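Local structure of peptidyl-prolyl cis-trans isomerase (5EX2) at residues 97-102 against 138-143; 228-233 against 261-266. The protein probably catalyses the cis-trans isomerisation of peptide bonds preceding proline, as other cyclophilins do, and carries bound magnesium in the crystal. One frame throughout, in Å; residues are numbered along the deposited sequence. Where two conformers were deposited one is given.

Contact 1 of 2, residues 97-102 against 138-143; sequences VFRRDP and NYSEDK
Two donors grip Asp142 OD1: it accepts a hydrogen bond of 2.9 Å from Arg99 NH2, nearly straight at 170°, and another from the backbone N of Arg144. Its twin oxygen OD2 takes Arg99 NE at 2.9 Å, which completes a side-on, two-nitrogen salt bridge. Both oxygens offer their syn lone pairs, and guanidinium and carboxylate lie nearly coplanar, 22° apart, an arrangement that would resist rotation of either group. Arg99 reaches this pose through a chain bent at chi2 and chi3, which curls its CB, CG and CD around OD2. The residues belong to a surface corner of the cyclophilin domain, where edge strand 98-100 of an antiparallel sheet faces the loop leading into its neighbour, strand 145-148. A type I turn, closed by Lys143 N to Ser140 O at 3.1 Å, presents Asp142 to the arginine. Further along, water takes over: one molecule donates to Asp101 OD1 at 2.8 Å and to Lys143 O at 2.7 Å, while Lys103 N also binds that carboxylate oxygen. Pro102 CD adds a loose touch on Lys143 O at 3.9 Å. The lysine chain itself leads away, its NZ hydrogen-bonded to the backbone O of Asn138 within the loop.

Contact 2 of 2, residues 228-233 against 261-266; sequences PEAWVM and SVVFVS
Trp231 and Phe264 meet rim to rim, with neither ring lying over the face of the other. Trp231 CZ3 comes to 3.5 Å from Phe264 CD2, at the edge of the phenyl ring and near its plane. The six-membered ring of Trp231 and the ring of Phe264 have centroids 5.8 Å apart, their planes inclined at 61°. Both side chains start beside their own backbone N (chi1 -80° in Trp231, -59° in Phe264) on the same face of the sheet, where they cross at about a right angle. Trp231 CB rests on Val262 CG2 at 4.0 Å; Val10 and Gln11 of helix 7-11 meet Trp231, and Lys7 meets Phe264. The backbones beneath form an antiparallel pair, strands 229-233 and 261-264, the latter at the edge of a small three-stranded sheet completed by strand 17-19. Two hydrogen-bonded pairs supply four nearly straight bonds: Glu229 N to Phe264 O and Phe264 N to Glu229 O at 2.8 Å, Trp231 N to Val262 O and Val262 N to Trp231 O at 2.9 Å. Between them lies the non-hydrogen-bonded pair Ala230 and Val263, whose side chains emerge on the other face and meet at 3.9 Å, CB to CG2. The second branch of Val263, CG1, reaches Pro228 CB at the same distance, so one valine touches both Ala230 of the strand and Pro228 just before it; Tyr36 of barrel strand 33-39 touches Pro228 and Val263. Farther along, Ser261 OG lies 3.7 Å from Val232 CG1 and CG2, while its polar partners are Thr259 O and Arg190 NH2.

In the fold
The two contacts illustrate how chemistry follows location. Contact 1 lies at the surface, its centre about 23 Å from the centre of the chain, and joins an edge strand to a loop through charge and water, with little buried area. Contact 2, its centre about 15 Å from that of the chain and partly buried, is a strand pair that relies on backbone bonds and apolar side chains. They share no elements: 97-102 and 138-143 belong to the five-stranded sheet and its loop, whereas 228-233 and 261-266 build the three-stranded sheet beside the barrel. Contact 1 approaches a magnesium ion, about 9 Å from the Pro102 side chain; contact 2 lies away from the metal site of Gln115, Gln133 and Glu135. Their nearest atoms are about 15 Å apart.

Contact 1 of 2, residues 97-102 against 138-143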
# COMPACT_ATOMS: atom_id res chain seq x y z
N VAL A 97 12.15 7.04 1.04
CA VAL A 97 11.93 7.76 -0.21
C VAL A 97 12.54 6.94 -1.32
O VAL A 97 13.31 6.02 -1.07
CB VAL A 97 12.57 9.17 -0.20
CG1 VAL A 97 12.00 10.03 0.91
CG2 VAL A 97 14.09 9.09 -0.07
N PHE A 98 12.18 7.26 -2.56
CA PHE A 98 12.84 6.65 -3.70
C PHE A 98 13.21 7.74 -4.69
O PHE A 98 12.64 8.83 -4.68
CB PHE A 98 11.96 5.57 -4.35
CG PHE A 98 10.68 6.05 -4.98
CD1 PHE A 98 9.60 6.41 -4.20
CD2 PHE A 98 10.55 6.07 -6.36
CE1 PHE A 98 8.41 6.81 -4.79
CE2 PHE A 98 9.37 6.48 -6.94
CZ PHE A 98 8.30 6.85 -6.16
N ARG A 99 14.22 7.44 -5.50
CA ARG A 99 14.69 8.33 -6.55
C ARG A 99 13.88 8.05 -7.80
O ARG A 99 14.03 6.98 -8.40
CB ARG A 99 16.17 8.11 -6.84
CG ARG A 99 17.08 8.25 -5.63
CD ARG A 99 17.08 9.64 -5.10
NE ARG A 99 17.52 10.59 -6.11
CZ ARG A 99 17.45 11.91 -5.97
NH1 ARG A 99 16.96 12.40 -4.84
NH2 ARG A 99 17.87 12.72 -6.95
N ARG A 100 13.02 8.99 -8.17
CA ARG A 100 12.11 8.82 -9.28
C ARG A 100 12.58 9.57 -10.53
O ARG A 100 12.92 10.75 -10.46
CB ARG A 100 10.74 9.29 -8.85
CG ARG A 100 9.65 9.07 -9.88
CD ARG A 100 8.28 9.55 -9.41
NE ARG A 100 8.28 10.98 -9.14
CZ ARG A 100 8.02 11.93 -10.03
NH1 ARG A 100 7.70 11.61 -11.28
NH2 ARG A 100 8.10 13.20 -9.68
N ASP A 101 12.59 8.87 -11.66
CA ASP A 101 12.85 9.49 -12.95
C ASP A 101 11.54 10.04 -13.51
O ASP A 101 10.68 9.27 -13.91
CB ASP A 101 13.46 8.46 -13.91
CG ASP A 101 13.76 9.02 -15.29
OD1 ASP A 101 13.43 10.19 -15.56
OD2 ASP A 101 14.30 8.25 -16.12
N PRO A 102 11.37 11.37 -13.53
CA PRO A 102 10.10 11.95 -13.96
C PRO A 102 9.77 11.72 -15.43
O PRO A 102 8.66 12.04 -15.84
CB PRO A 102 10.28 13.44 -13.71
CG PRO A 102 11.48 13.59 -12.91
CD PRO A 102 12.34 12.42 -13.17
N ASN A 138 16.49 18.00 -14.06
CA ASN A 138 17.33 18.54 -15.13
C ASN A 138 18.79 18.55 -14.74
O ASN A 138 19.66 18.31 -15.58
CB ASN A 138 16.87 19.95 -15.49
CG ASN A 138 15.54 19.96 -16.20
OD1 ASN A 138 14.54 20.45 -15.68
ND2 ASN A 138 15.52 19.43 -17.42
N TYR A 139 19.07 18.78 -13.47
CA TYR A 139 20.43 19.02 -13.03
C TYR A 139 20.87 18.13 -11.88
O TYR A 139 22.01 18.23 -11.44
CB TYR A 139 20.59 20.48 -12.61
CG TYR A 139 20.24 21.46 -13.69
CD1 TYR A 139 20.80 21.34 -14.95
CD2 TYR A 139 19.34 22.49 -13.46
CE1 TYR A 139 20.49 22.24 -15.95
CE2 TYR A 139 19.03 23.39 -14.46
CZ TYR A 139 19.60 23.25 -15.70
OH TYR A 139 19.29 24.17 -16.67
N SER A 140 20.01 17.24 -11.41
CA SER A 140 20.42 16.35 -10.34
C SER A 140 21.40 15.32 -10.91
O SER A 140 21.37 15.02 -12.10
CB SER A 140 19.23 15.67 -9.70
OG SER A 140 18.58 14.88 -10.66
N GLU A 141 22.26 14.77 -10.06
CA GLU A 141 23.31 13.87 -10.51
C GLU A 141 22.77 12.61 -11.19
O GLU A 141 23.36 12.12 -12.16
CB GLU A 141 24.21 13.51 -9.31
CG GLU A 141 25.45 12.67 -9.64
CD GLU A 141 25.26 11.18 -9.36
OE1 GLU A 141 24.49 10.82 -8.44
OE2 GLU A 141 25.90 10.36 -10.06
N ASP A 142 21.62 12.10 -10.73
CA ASP A 142 21.03 10.89 -11.32
C ASP A 142 19.83 11.18 -12.23
O ASP A 142 19.16 10.27 -12.70
CB ASP A 142 20.61 9.92 -10.20
CG ASP A 142 19.62 10.51 -9.22
OD1 ASP A 142 19.24 11.70 -9.34
OD2 ASP A 142 19.22 9.77 -8.29
N LYS A 143 19.60 12.46 -12.50
CA LYS A 143 18.45 12.89 -13.30
C LYS A 143 17.14 12.38 -12.70
O LYS A 143 16.18 12.11 -13.42
CB LYS A 143 18.58 12.44 -14.76
CG LYS A 143 19.87 12.88 -15.44
CD LYS A 143 19.94 14.40 -15.55
CE LYS A 143 21.00 14.84 -16.55
NZ LYS A 143 21.12 16.33 -16.62
O HOH W 1 15.13 12.33 -15.88
O HOH W 2 17.21 8.47 -14.42

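Contact 2 of 2, residues 228-233 against 261-266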
# COMPACT_ATOMS: atom_id res chain seq x y z
N PRO A 228 -7.20 -15.14 -6.70
CA PRO A 228 -8.04 -13.96 -6.94
C PRO A 228 -7.41 -13.11 -8.01
O PRO A 228 -6.19 -13.15 -8.18
CB PRO A 228 -8.06 -13.23 -5.58
CG PRO A 228 -7.07 -13.90 -4.73
CD PRO A 228 -6.73 -15.23 -5.31
N GLU A 229 -8.22 -12.36 -8.74
CA GLU A 229 -7.74 -11.50 -9.80
C GLU A 229 -8.09 -10.07 -9.43
O GLU A 229 -9.25 -9.74 -9.20
CB GLU A 229 -8.34 -11.90 -11.15
CG GLU A 229 -7.94 -13.33 -11.59
CD GLU A 229 -8.65 -13.85 -12.84
OE1 GLU A 229 -9.19 -13.05 -13.64
OE2 GLU A 229 -8.65 -15.08 -13.03
N ALA A 230 -7.07 -9.21 -9.38
CA ALA A 230 -7.25 -7.82 -8.97
C ALA A 230 -6.92 -6.86 -10.10
O ALA A 230 -6.02 -7.11 -10.91
CB ALA A 230 -6.40 -7.52 -7.74
N TRP A 231 -7.67 -5.77 -10.14
CA TRP A 231 -7.42 -4.71 -11.09
C TRP A 231 -7.47 -3.40 -10.35
O TRP A 231 -8.22 -3.25 -9.38
CB TRP A 231 -8.45 -4.70 -12.23
CG TRP A 231 -8.22 -5.70 -13.35
CD1 TRP A 231 -7.58 -5.48 -14.55
CD2 TRP A 231 -8.70 -7.04 -13.39
NE1 TRP A 231 -7.61 -6.62 -15.32
CE2 TRP A 231 -8.29 -7.59 -14.63
CE3 TRP A 231 -9.41 -7.83 -12.50
CZ2 TRP A 231 -8.58 -8.90 -14.99
CZ3 TRP A 231 -9.70 -9.13 -12.86
CH2 TRP A 231 -9.28 -9.66 -14.09
N VAL A 232 -6.67 -2.45 -10.82
CA VAL A 232 -6.60 -1.10 -10.27
C VAL A 232 -6.84 -0.15 -11.41
O VAL A 232 -6.25 -0.31 -12.48
CB VAL A 232 -5.25 -0.83 -9.59
CG1 VAL A 232 -5.15 0.60 -9.10
CG2 VAL A 232 -5.03 -1.80 -8.47
N MET A 233 -7.71 0.81 -11.21
CA MET A 233 -7.99 1.80 -12.24
C MET A 233 -6.70 2.53 -12.63
O MET A 233 -5.85 2.82 -11.80
CB MET A 233 -9.06 2.78 -11.77
CG MET A 233 -9.46 3.85 -12.82
SD MET A 233 -10.85 4.83 -12.30
CE MET A 233 -12.21 3.67 -12.49
N SER A 261 -10.33 0.22 -7.12
CA SER A 261 -9.68 -1.08 -7.24
C SER A 261 -10.71 -2.17 -6.98
O SER A 261 -11.66 -1.96 -6.22
CB SER A 261 -8.51 -1.20 -6.26
OG SER A 261 -7.62 -0.10 -6.40
N VAL A 262 -10.52 -3.31 -7.60
CA VAL A 262 -11.45 -4.42 -7.44
C VAL A 262 -10.70 -5.73 -7.40
O VAL A 262 -9.71 -5.92 -8.10
CB VAL A 262 -12.48 -4.46 -8.60
CG1 VAL A 262 -13.40 -3.26 -8.54
CG2 VAL A 262 -11.77 -4.52 -9.94
N VAL A 263 -11.18 -6.64 -6.56
CA VAL A 263 -10.62 -7.97 -6.43
C VAL A 263 -11.74 -8.97 -6.67
O VAL A 263 -12.80 -8.88 -6.06
CB VAL A 263 -9.98 -8.20 -5.05
CG1 VAL A 263 -9.39 -9.60 -4.98
CG2 VAL A 263 -8.92 -7.14 -4.75
N PHE A 264 -11.52 -9.89 -7.60
CA PHE A 264 -12.50 -10.91 -7.94
C PHE A 264 -11.97 -12.26 -7.54
O PHE A 264 -10.90 -12.66 -7.98
CB PHE A 264 -12.79 -10.90 -9.44
CG PHE A 264 -13.31 -9.59 -9.95
CD1 PHE A 264 -14.60 -9.19 -9.66
CD2 PHE A 264 -12.51 -8.77 -10.73
CE1 PHE A 264 -15.09 -7.99 -10.15
CE2 PHE A 264 -12.99 -7.56 -11.22
CZ PHE A 264 -14.28 -7.17 -10.93
N VAL A 265 -12.71 -12.97 -6.71
CA VAL A 265 -12.25 -14.28 -6.29
C VAL A 265 -12.78 -15.31 -7.25
O VAL A 265 -13.73 -15.06 -7.99
CB VAL A 265 -12.67 -14.63 -4.85
CG1 VAL A 265 -11.98 -13.69 -3.86
CG2 VAL A 265 -14.18 -14.61 -4.69
N SER A 266 -12.14 -16.47 -7.22
CA SER A 266 -12.46 -17.56 -8.11
C SER A 266 -13.83 -18.16 -7.83
O SER A 266 -14.29 -18.14 -6.69
CB SER A 266 -11.41 -18.67 -7.99
OG SER A 266 -10.13 -18.22 -8.39
O HOH W 3 -9.84 -16.08 -10.06